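Local coordinates for beta-glucosidase (Saccharopolyspora erythraea D, PDB 5M6G), which probably hydrolyses terminal, non-reducing beta-D-glucosyl residues, releasing beta-D-glucose, at residues Asp187-Glu195 with Thr538-Ile546; Gly446-Ser456 with Glu500-Gly508. All blocks are in the same frame, centred on the assembly; numbering follows the deposited sequence.

Interaction 1 of 2, residues Asp187-Glu195 with Thr538-Ile546. With SOR (sorbitol), chain L.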
loop_
_atom_site.group_PDB
_atom_site.type_symbol
_atom_site.label_atom_id
_atom_site.label_comp_id
_atom_site.label_asym_id
_atom_site.label_seq_id
_atom_site.Cartn_x
_atom_site.Cartn_y
_atom_site.Cartn_z
ATOM N N ASP A 187 0.384 4.673 16.186
ATOM C CA ASP A 187 -0.308 5.914 16.541
ATOM C C ASP A 187 -1.346 6.243 15.471
ATOM O O ASP A 187 -0.999 6.671 14.363
ATOM C CB ASP A 187 0.685 7.067 16.716
ATOM C CG ASP A 187 0.073 8.256 17.433
ATOM O OD1 ASP A 187 -1.023 8.695 17.031
ATOM O OD2 ASP A 187 0.690 8.753 18.407
ATOM N N ASP A 188 -2.624 6.095 15.825
ATOM C CA ASP A 188 -3.702 6.204 14.846
ATOM C C ASP A 188 -3.781 7.579 14.191
ATOM O O ASP A 188 -4.455 7.724 13.173
ATOM C CB ASP A 188 -5.042 5.868 15.514
ATOM C CG ASP A 188 -5.183 4.395 15.820
ATOM O OD1 ASP A 188 -4.335 3.604 15.346
ATOM O OD2 ASP A 188 -6.154 4.029 16.517
ATOM N N ARG A 189 -3.126 8.594 14.753
ATOM C CA ARG A 189 -3.112 9.898 14.104
ATOM C C ARG A 189 -2.401 9.869 12.759
ATOM O O ARG A 189 -2.595 10.783 11.949
ATOM C CB ARG A 189 -2.439 10.914 15.025
ATOM C CG ARG A 189 -3.320 11.297 16.196
ATOM C CD ARG A 189 -2.581 12.173 17.169
ATOM N NE ARG A 189 -1.661 11.392 17.981
ATOM C CZ ARG A 189 -1.045 11.859 19.067
ATOM N NH1 ARG A 189 -1.257 13.105 19.468
ATOM N NH2 ARG A 189 -0.209 11.081 19.744
ATOM N N TRP A 190 -1.576 8.851 12.522
ATOM C CA TRP A 190 -0.790 8.745 11.298
ATOM C C TRP A 190 -1.681 8.600 10.070
ATOM O O TRP A 190 -2.600 7.780 10.048
ATOM C CB TRP A 190 0.139 7.543 11.402
ATOM C CG TRP A 190 1.194 7.468 10.342
ATOM C CD1 TRP A 190 1.786 8.516 9.683
ATOM C CD2 TRP A 190 1.819 6.277 9.846
ATOM N NE1 TRP A 190 2.739 8.045 8.807
ATOM C CE2 TRP A 190 2.783 6.677 8.889
ATOM C CE3 TRP A 190 1.662 4.911 10.121
ATOM C CZ2 TRP A 190 3.580 5.757 8.200
ATOM C CZ3 TRP A 190 2.459 3.995 9.425
ATOM C CH2 TRP A 190 3.406 4.427 8.483
ATOM N N GLY A 191 -1.382 9.382 9.035
ATOM C CA GLY A 191 -2.125 9.302 7.795
ATOM C C GLY A 191 -1.935 8.014 7.017
ATOM O O GLY A 191 -2.640 7.808 6.024
ATOM N N ARG A 192 -1.005 7.151 7.426
ATOM C CA ARG A 192 -0.809 5.873 6.753
ATOM C C ARG A 192 -1.204 4.691 7.633
ATOM O O ARG A 192 -0.836 3.547 7.335
ATOM C CB ARG A 192 0.643 5.736 6.281
ATOM C CG ARG A 192 1.188 7.013 5.676
ATOM C CD ARG A 192 2.473 6.758 4.886
ATOM N NE ARG A 192 2.220 6.059 3.633
ATOM C CZ ARG A 192 3.101 5.985 2.634
ATOM N NH1 ARG A 192 4.288 6.572 2.757
ATOM N NH2 ARG A 192 2.800 5.333 1.514
ATOM N N THR A 193 -1.949 4.944 8.714
ATOM C CA THR A 193 -2.411 3.850 9.558
ATOM C C THR A 193 -3.126 2.781 8.735
ATOM O O THR A 193 -2.990 1.583 9.008
ATOM C CB THR A 193 -3.332 4.395 10.656
ATOM O OG1 THR A 193 -2.580 5.269 11.509
ATOM C CG2 THR A 193 -3.925 3.258 11.494
ATOM N N TYR A 194 -3.876 3.190 7.707
ATOM C CA TYR A 194 -4.626 2.207 6.929
ATOM C C TYR A 194 -3.727 1.365 6.045
ATOM O O TYR A 194 -4.151 0.299 5.586
ATOM C CB TYR A 194 -5.699 2.882 6.070
ATOM C CG TYR A 194 -5.223 3.712 4.880
ATOM C CD1 TYR A 194 -4.892 3.118 3.653
ATOM C CD2 TYR A 194 -5.164 5.089 4.966
ATOM C CE1 TYR A 194 -4.490 3.896 2.565
ATOM C CE2 TYR A 194 -4.763 5.864 3.897
ATOM C CZ TYR A 194 -4.433 5.265 2.700
ATOM O OH TYR A 194 -4.049 6.060 1.648
ATOM N N GLU A 195 -2.503 1.816 5.782
ATOM C CA GLU A 195 -1.578 0.995 5.017
ATOM C C GLU A 195 -0.885 -0.052 5.873
ATOM O O GLU A 195 -0.094 -0.838 5.349
ATOM C CB GLU A 195 -0.543 1.888 4.335
ATOM C CG GLU A 195 -1.192 2.951 3.467
ATOM C CD GLU A 195 -0.216 3.571 2.499
ATOM O OE1 GLU A 195 0.342 2.825 1.667
ATOM O OE2 GLU A 195 -0.016 4.802 2.572
ATOM N N THR A 538 -18.643 2.165 9.914
ATOM C CA THR A 538 -17.532 3.095 9.754
ATOM C C THR A 538 -16.718 2.673 8.536
ATOM O O THR A 538 -16.220 1.543 8.470
ATOM C CB THR A 538 -16.641 3.176 11.003
ATOM O OG1 THR A 538 -16.139 1.878 11.354
ATOM C CG2 THR A 538 -17.411 3.784 12.184
ATOM N N VAL A 539 -16.631 3.563 7.559
ATOM C CA VAL A 539 -15.687 3.438 6.455
ATOM C C VAL A 539 -14.551 4.393 6.784
ATOM O O VAL A 539 -14.720 5.615 6.711
ATOM C CB VAL A 539 -16.341 3.762 5.105
ATOM C CG1 VAL A 539 -15.278 3.861 3.980
ATOM C CG2 VAL A 539 -17.352 2.702 4.756
ATOM N N SER A 540 -13.403 3.845 7.176
ATOM C CA SER A 540 -12.329 4.673 7.708
ATOM C C SER A 540 -11.015 3.926 7.582
ATOM O O SER A 540 -10.991 2.703 7.462
ATOM C CB SER A 540 -12.578 5.026 9.177
ATOM O OG SER A 540 -12.528 3.860 9.986
ATOM N N GLY A 541 -9.921 4.674 7.662
ATOM C CA GLY A 541 -8.610 4.054 7.643
ATOM C C GLY A 541 -8.043 3.670 8.994
ATOM O O GLY A 541 -6.892 3.229 9.074
ATOM N N ARG A 542 -8.825 3.781 10.059
ATOM C CA ARG A 542 -8.290 3.662 11.408
ATOM C C ARG A 542 -9.458 3.697 12.381
ATOM O O ARG A 542 -10.561 4.095 11.990
ATOM C CB ARG A 542 -7.337 4.813 11.698
ATOM C CG ARG A 542 -7.973 6.160 11.377
ATOM C CD ARG A 542 -6.983 7.304 11.493
ATOM N NE ARG A 542 -7.235 8.294 10.454
ATOM C CZ ARG A 542 -6.405 9.279 10.127
ATOM N NH1 ARG A 542 -5.238 9.426 10.768
ATOM N NH2 ARG A 542 -6.732 10.102 9.139
ATOM N N PRO A 543 -9.264 3.315 13.641
ATOM C CA PRO A 543 -10.284 3.617 14.651
ATOM C C PRO A 543 -10.606 5.105 14.645
ATOM O O PRO A 543 -9.744 5.945 14.372
ATOM C CB PRO A 543 -9.621 3.186 15.969
ATOM C CG PRO A 543 -8.608 2.141 15.547
ATOM C CD PRO A 543 -8.087 2.632 14.217
ATOM N N LEU A 544 -11.872 5.421 14.919
ATOM C CA LEU A 544 -12.329 6.792 15.082
ATOM C C LEU A 544 -12.848 6.973 16.501
ATOM O O LEU A 544 -13.282 6.016 17.145
ATOM C CB LEU A 544 -13.434 7.147 14.071
ATOM C CG LEU A 544 -13.064 7.056 12.596
ATOM C CD1 LEU A 544 -14.270 7.484 11.734
ATOM C CD2 LEU A 544 -11.818 7.885 12.266
ATOM N N ASP A 545 -12.805 8.213 16.980
ATOM C CA ASP A 545 -13.141 8.532 18.370
ATOM C C ASP A 545 -14.660 8.615 18.512
ATOM O O ASP A 545 -15.268 9.642 18.207
ATOM C CB ASP A 545 -12.463 9.836 18.765
ATOM C CG ASP A 545 -12.484 10.082 20.262
ATOM O OD1 ASP A 545 -12.931 9.195 21.026
ATOM O OD2 ASP A 545 -12.029 11.169 20.667
ATOM N N ILE A 546 -15.276 7.522 18.974
ATOM C CA ILE A 546 -16.727 7.372 18.976
ATOM C C ILE A 546 -17.277 6.998 20.339
ATOM O O ILE A 546 -18.476 6.728 20.452
ATOM C CB ILE A 546 -17.171 6.316 17.950
ATOM C CG1 ILE A 546 -16.499 4.987 18.316
ATOM C CG2 ILE A 546 -16.859 6.773 16.531
ATOM C CD1 ILE A 546 -16.948 3.845 17.529
HETATM C C1 SOR L . 5.682 5.166 -0.557
HETATM C C2 SOR L . 5.326 5.227 -2.032
HETATM C C3 SOR L . 5.721 6.596 -2.579
HETATM C C4 SOR L . 5.078 6.851 -3.939
HETATM C C5 SOR L . 4.961 8.341 -4.276
HETATM C C6 SOR L . 4.000 8.488 -5.452
HETATM O O1 SOR L . 4.892 4.208 0.104
HETATM O O2 SOR L . 6.010 4.203 -2.732
HETATM O O3 SOR L . 7.119 6.635 -2.700
HETATM O O4 SOR L . 5.818 6.195 -4.949
HETATM O O5 SOR L . 4.505 9.106 -3.167
HETATM O O6 SOR L . 3.543 9.820 -5.554
#
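Arg542 pushes its guanidinium group into the turn made by Asp187-Trp190 and reads the backbone there. Its NH1 gives Asp188 O a nearly straight hydrogen bond of 3.0 Å (172°), with the donor in the carbonyl plane and the oxygen in the plane of the guanidinium; a weak second bond reaches Arg189 O. With CG held between the backbone N and the carbonyl carbon (chi1 51°), the chain heads for this turn, and Glu500 and Gly508 take its NE and NH2, which fixes the group's rotation. Beside it the packing is tight. Tyr194 CB rests 3.3 Å from Gly541 O, and a side chain on Gly541 would run into that same CB, while Thr193 CG2 lies across Arg542 CB at 3.8 Å. The carboxylate of Asp188 packs as closely, OD2 against Pro543 CG at 3.2 Å. The looser side is at Arg189, partly exposed, its CB directed away from 538-546: it grips Asp187 side-on, NE to OD1 and NH2 to OD2. On the side away from 538-546, Arg192 uses NE and NH2 on the single oxygen Glu195 OE2, and NH2 also bonds O1 of the sorbitol at 2.8 Å. A leucine in place of Arg192 would probably leave Glu195, still bonded by Trp448, without its charged mate and sorbitol O1 without this donor. The arrangement belongs to the two-domain architecture of glycosyl hydrolase family 3: a loop of the N-terminal, TIM-barrel-type domain is seated on the C-terminal domain, just past strand 534-539, and contributes Arg192 to the sorbitol pocket.

Interaction 2 of 2, residues Gly446-Ser456 with Glu500-Gly508. With SOR (sorbitol), chain L.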
loop_
_atom_site.group_PDB
_atom_site.type_symbol
_atom_site.label_atom_id
_atom_site.label_comp_id
_atom_site.label_asym_id
_atom_site.label_seq_id
_atom_site.Cartn_x
_atom_site.Cartn_y
_atom_site.Cartn_z
ATOM N N GLY A 446 -10.776 4.823 -0.518
ATOM C CA GLY A 446 -9.760 5.580 0.204
ATOM C C GLY A 446 -8.559 5.914 -0.681
ATOM O O GLY A 446 -8.612 5.858 -1.916
ATOM N N GLY A 447 -7.460 6.259 -0.017
ATOM C CA GLY A 447 -6.274 6.742 -0.706
ATOM C C GLY A 447 -5.691 5.721 -1.662
ATOM O O GLY A 447 -6.009 4.532 -1.641
ATOM N N TRP A 448 -4.802 6.216 -2.529
ATOM C CA TRP A 448 -4.102 5.367 -3.492
ATOM C C TRP A 448 -5.099 4.614 -4.371
ATOM O O TRP A 448 -5.035 3.396 -4.524
ATOM C CB TRP A 448 -3.169 4.385 -2.779
ATOM C CG TRP A 448 -2.028 5.014 -2.025
ATOM C CD1 TRP A 448 -1.926 5.174 -0.670
ATOM C CD2 TRP A 448 -0.814 5.528 -2.581
ATOM N NE1 TRP A 448 -0.728 5.776 -0.350
ATOM C CE2 TRP A 448 -0.026 6.001 -1.507
ATOM C CE3 TRP A 448 -0.318 5.646 -3.886
ATOM C CZ2 TRP A 448 1.233 6.581 -1.698
ATOM C CZ3 TRP A 448 0.936 6.218 -4.073
ATOM C CH2 TRP A 448 1.693 6.679 -2.984
ATOM N N THR A 449 -6.071 5.341 -4.906
ATOM C CA THR A 449 -7.066 4.731 -5.781
ATOM C C THR A 449 -7.229 5.664 -6.972
ATOM O O THR A 449 -7.788 6.755 -6.829
ATOM C CB THR A 449 -8.390 4.496 -5.056
ATOM O OG1 THR A 449 -8.154 3.773 -3.831
ATOM C CG2 THR A 449 -9.328 3.683 -5.946
ATOM N N ILE A 450 -6.713 5.232 -8.127
ATOM C CA ILE A 450 -6.550 6.036 -9.335
ATOM C C ILE A 450 -5.579 7.178 -9.087
ATOM O O ILE A 450 -4.463 7.169 -9.613
ATOM C CB ILE A 450 -7.882 6.581 -9.877
ATOM C CG1 ILE A 450 -8.894 5.451 -10.023
ATOM C CG2 ILE A 450 -7.628 7.254 -11.226
ATOM C CD1 ILE A 450 -8.395 4.296 -10.846
ATOM N N SER A 451 -6.001 8.173 -8.308
ATOM C CA SER A 451 -5.126 9.262 -7.897
ATOM C C SER A 451 -4.325 8.874 -6.653
ATOM O O SER A 451 -4.530 7.819 -6.053
ATOM C CB SER A 451 -5.934 10.522 -7.609
ATOM O OG SER A 451 -6.724 10.330 -6.453
ATOM N N TRP A 452 -3.404 9.761 -6.268
ATOM C CA TRP A 452 -2.566 9.540 -5.089
ATOM C C TRP A 452 -3.377 9.646 -3.799
ATOM O O TRP A 452 -3.393 8.724 -2.972
ATOM C CB TRP A 452 -1.423 10.562 -5.095
ATOM C CG TRP A 452 -0.598 10.607 -3.852
ATOM C CD1 TRP A 452 -0.133 9.547 -3.128
ATOM C CD2 TRP A 452 -0.142 11.786 -3.177
ATOM N NE1 TRP A 452 0.594 9.996 -2.048
ATOM C CE2 TRP A 452 0.602 11.366 -2.057
ATOM C CE3 TRP A 452 -0.289 13.158 -3.417
ATOM C CZ2 TRP A 452 1.201 12.269 -1.174
ATOM C CZ3 TRP A 452 0.311 14.052 -2.542
ATOM C CH2 TRP A 452 1.043 13.602 -1.435
ATOM N N GLN A 453 -4.045 10.777 -3.598
ATOM C CA GLN A 453 -4.835 10.982 -2.386
ATOM C C GLN A 453 -6.141 10.203 -2.384
ATOM O O GLN A 453 -6.814 10.151 -1.340
ATOM C CB GLN A 453 -5.145 12.464 -2.213
ATOM C CG GLN A 453 -3.955 13.305 -1.853
ATOM C CD GLN A 453 -3.425 12.949 -0.482
ATOM O OE1 GLN A 453 -4.183 12.868 0.487
ATOM N NE2 GLN A 453 -2.127 12.709 -0.396
ATOM N N GLY A 454 -6.516 9.601 -3.512
ATOM C CA GLY A 454 -7.883 9.155 -3.698
ATOM C C GLY A 454 -8.809 10.350 -3.863
ATOM O O GLY A 454 -8.405 11.506 -3.791
ATOM N N SER A 455 -10.089 10.052 -4.091
ATOM C CA SER A 455 -11.089 11.105 -4.233
ATOM C C SER A 455 -12.469 10.488 -4.095
ATOM O O SER A 455 -12.637 9.271 -4.187
ATOM C CB SER A 455 -10.967 11.831 -5.571
ATOM O OG SER A 455 -11.219 10.942 -6.635
ATOM N N SER A 456 -13.462 11.353 -3.900
ATOM C CA SER A 456 -14.848 10.928 -3.806
ATOM C C SER A 456 -15.468 10.780 -5.192
ATOM O O SER A 456 -15.083 11.458 -6.146
ATOM C CB SER A 456 -15.653 11.931 -2.979
ATOM O OG SER A 456 -15.123 12.051 -1.672
ATOM N N GLU A 500 -14.392 8.446 7.104
ATOM C CA GLU A 500 -13.444 9.361 6.487
ATOM C C GLU A 500 -13.615 9.410 4.974
ATOM O O GLU A 500 -14.165 8.498 4.359
ATOM C CB GLU A 500 -12.012 8.939 6.816
ATOM C CG GLU A 500 -11.756 8.698 8.290
ATOM C CD GLU A 500 -10.287 8.410 8.567
ATOM O OE1 GLU A 500 -9.818 7.296 8.249
ATOM O OE2 GLU A 500 -9.605 9.322 9.079
ATOM N N THR A 501 -13.124 10.493 4.383
ATOM C CA THR A 501 -12.903 10.623 2.950
ATOM C C THR A 501 -11.439 10.313 2.633
ATOM O O THR A 501 -10.604 10.225 3.542
ATOM C CB THR A 501 -13.284 12.032 2.492
ATOM O OG1 THR A 501 -12.547 12.988 3.252
ATOM C CG2 THR A 501 -14.800 12.273 2.684
ATOM N N PRO A 502 -11.093 10.102 1.358
ATOM C CA PRO A 502 -9.771 9.537 1.041
ATOM C C PRO A 502 -8.610 10.478 1.341
ATOM O O PRO A 502 -8.709 11.699 1.198
ATOM C CB PRO A 502 -9.860 9.249 -0.463
ATOM C CG PRO A 502 -11.336 9.067 -0.734
ATOM C CD PRO A 502 -12.004 10.041 0.192
ATOM N N TYR A 503 -7.486 9.882 1.739
ATOM C CA TYR A 503 -6.250 10.619 1.978
ATOM C C TYR A 503 -5.076 9.658 1.826
ATOM O O TYR A 503 -5.246 8.438 1.813
ATOM C CB TYR A 503 -6.236 11.252 3.373
ATOM C CG TYR A 503 -6.530 10.240 4.456
ATOM C CD1 TYR A 503 -5.525 9.418 4.961
ATOM C CD2 TYR A 503 -7.822 10.088 4.954
ATOM C CE1 TYR A 503 -5.792 8.478 5.941
ATOM C CE2 TYR A 503 -8.103 9.153 5.934
ATOM C CZ TYR A 503 -7.080 8.349 6.423
ATOM O OH TYR A 503 -7.354 7.410 7.384
ATOM N N ALA A 504 -3.871 10.224 1.758
ATOM C CA ALA A 504 -2.658 9.417 1.749
ATOM C C ALA A 504 -1.519 10.211 2.368
ATOM O O ALA A 504 -1.438 11.430 2.204
ATOM C CB ALA A 504 -2.258 8.973 0.330
ATOM N N GLU A 505 -0.636 9.497 3.059
ATOM C CA GLU A 505 0.617 10.026 3.645
ATOM C C GLU A 505 0.268 11.199 4.567
ATOM O O GLU A 505 -0.754 11.147 5.272
ATOM C CB GLU A 505 1.617 10.359 2.544
ATOM C CG GLU A 505 1.807 9.248 1.518
ATOM C CD GLU A 505 2.953 9.531 0.551
ATOM O OE1 GLU A 505 3.977 10.100 0.983
ATOM O OE2 GLU A 505 2.823 9.185 -0.642
ATOM N N PHE A 506 1.082 12.260 4.562
ATOM C CA PHE A 506 0.974 13.321 5.560
ATOM C C PHE A 506 -0.358 14.058 5.482
ATOM O O PHE A 506 -0.805 14.624 6.488
ATOM C CB PHE A 506 2.144 14.301 5.398
ATOM C CG PHE A 506 2.314 14.809 3.990
ATOM C CD1 PHE A 506 3.077 14.105 3.075
ATOM C CD2 PHE A 506 1.698 15.984 3.588
ATOM C CE1 PHE A 506 3.228 14.564 1.774
ATOM C CE2 PHE A 506 1.844 16.456 2.292
ATOM C CZ PHE A 506 2.607 15.745 1.384
ATOM N N GLU A 507 -1.007 14.075 4.311
ATOM C CA GLU A 507 -2.313 14.729 4.220
ATOM C C GLU A 507 -3.345 14.075 5.132
ATOM O O GLU A 507 -4.362 14.699 5.454
ATOM C CB GLU A 507 -2.824 14.725 2.772
ATOM C CG GLU A 507 -1.925 15.461 1.806
ATOM C CD GLU A 507 -2.067 16.967 1.902
ATOM O OE1 GLU A 507 -2.761 17.453 2.821
ATOM O OE2 GLU A 507 -1.477 17.674 1.057
ATOM N N GLY A 508 -3.103 12.847 5.568
ATOM C CA GLY A 508 -4.008 12.160 6.456
ATOM C C GLY A 508 -3.651 12.197 7.921
ATOM O O GLY A 508 -4.355 11.581 8.726
HETATM C C1 SOR L . 5.682 5.166 -0.557
HETATM C C2 SOR L . 5.326 5.227 -2.032
HETATM C C3 SOR L . 5.721 6.596 -2.579
HETATM C C4 SOR L . 5.078 6.851 -3.939
HETATM C C5 SOR L . 4.961 8.341 -4.276
HETATM C C6 SOR L . 4.000 8.488 -5.452
HETATM O O1 SOR L . 4.892 4.208 0.104
HETATM O O2 SOR L . 6.010 4.203 -2.732
HETATM O O3 SOR L . 7.119 6.635 -2.700
HETATM O O4 SOR L . 5.818 6.195 -4.949
HETATM O O5 SOR L . 4.505 9.106 -3.167
HETATM O O6 SOR L . 3.543 9.820 -5.554
HETATM O O HOH W 1 -7.741 7.072 2.719
HETATM O O HOH W 2 -8.854 13.013 -1.385
#
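Trp452 points the edge of its indole at the carboxylate of Glu505, the two planes 77° apart, and NE1 gives OE2 a hydrogen bond of 2.8 Å. The approach is bent: the donor comes from above the carboxylate plane, and the oxygen is itself tilted from the ring plane. Trp448 meets the same oxygen quite differently, its ring almost parallel to the carboxylate (8°) and CZ2 3.2 Å from OE2. The two indoles are also packed on each other, CD1 of Trp452 lying over one face of Trp448 toward its rim, and a backbone bond from Trp448 N to Trp452 O closes the loop between them. Ala504 CB packs against both indoles, 3.6 Å from Trp448 NE1, whose own hydrogen goes to Glu195. Gln453 bends at chi2 (-66°) and brings its amide back along the backbone of Ala504. There it pairs twice: OE1 takes Ala504 N at 3.0 Å from above its carbonyl plane, and NE2 gives a straighter bond to Ala504 O, though tilted from that carbonyl's plane. NE2 also sits over a face of Trp452. Toward the outside, Trp452 CH2 touches Phe506 CZ obliquely, while Pro502 CB packs 3.3 Å from Gln453 O and a water joins Gly454 O to Pro502 O. Sorbitol borders the inner end, C4 being 3.5 Å from Trp448 CH2 and O5 making a weak bond to Glu505 OE2. The chemistry thus sets a ligand-binding carboxylate among indole rings, its orientation steadied by a neutral N-H and its neighbouring backbone held by an amide, with Arg192 at the distance of a long, weak ion pair.

How the interactions relate
Interaction 1 is the more buried contact, with Arg189 alone partly exposed among its touching residues, and joins the two domains; interaction 2, though nearer the centre of the chain, lies within the C-terminal domain and runs from the pocket out to exposed residues such as Phe506 and Glu507. In sequence, interaction 2 is nested inside the long loop that interaction 1 closes. They meet directly: Tyr194 OH probably bonds Tyr503 O, and Gly541 N probably bonds Glu500 OE1, so that 500-508 borders both segments of interaction 1. A charged guanidinium on carbonyl oxygens dominates the first, indoles and a side-chain amide the second. Both converge on one sorbitol, with Arg192 and Glu505 reaching it from different domains.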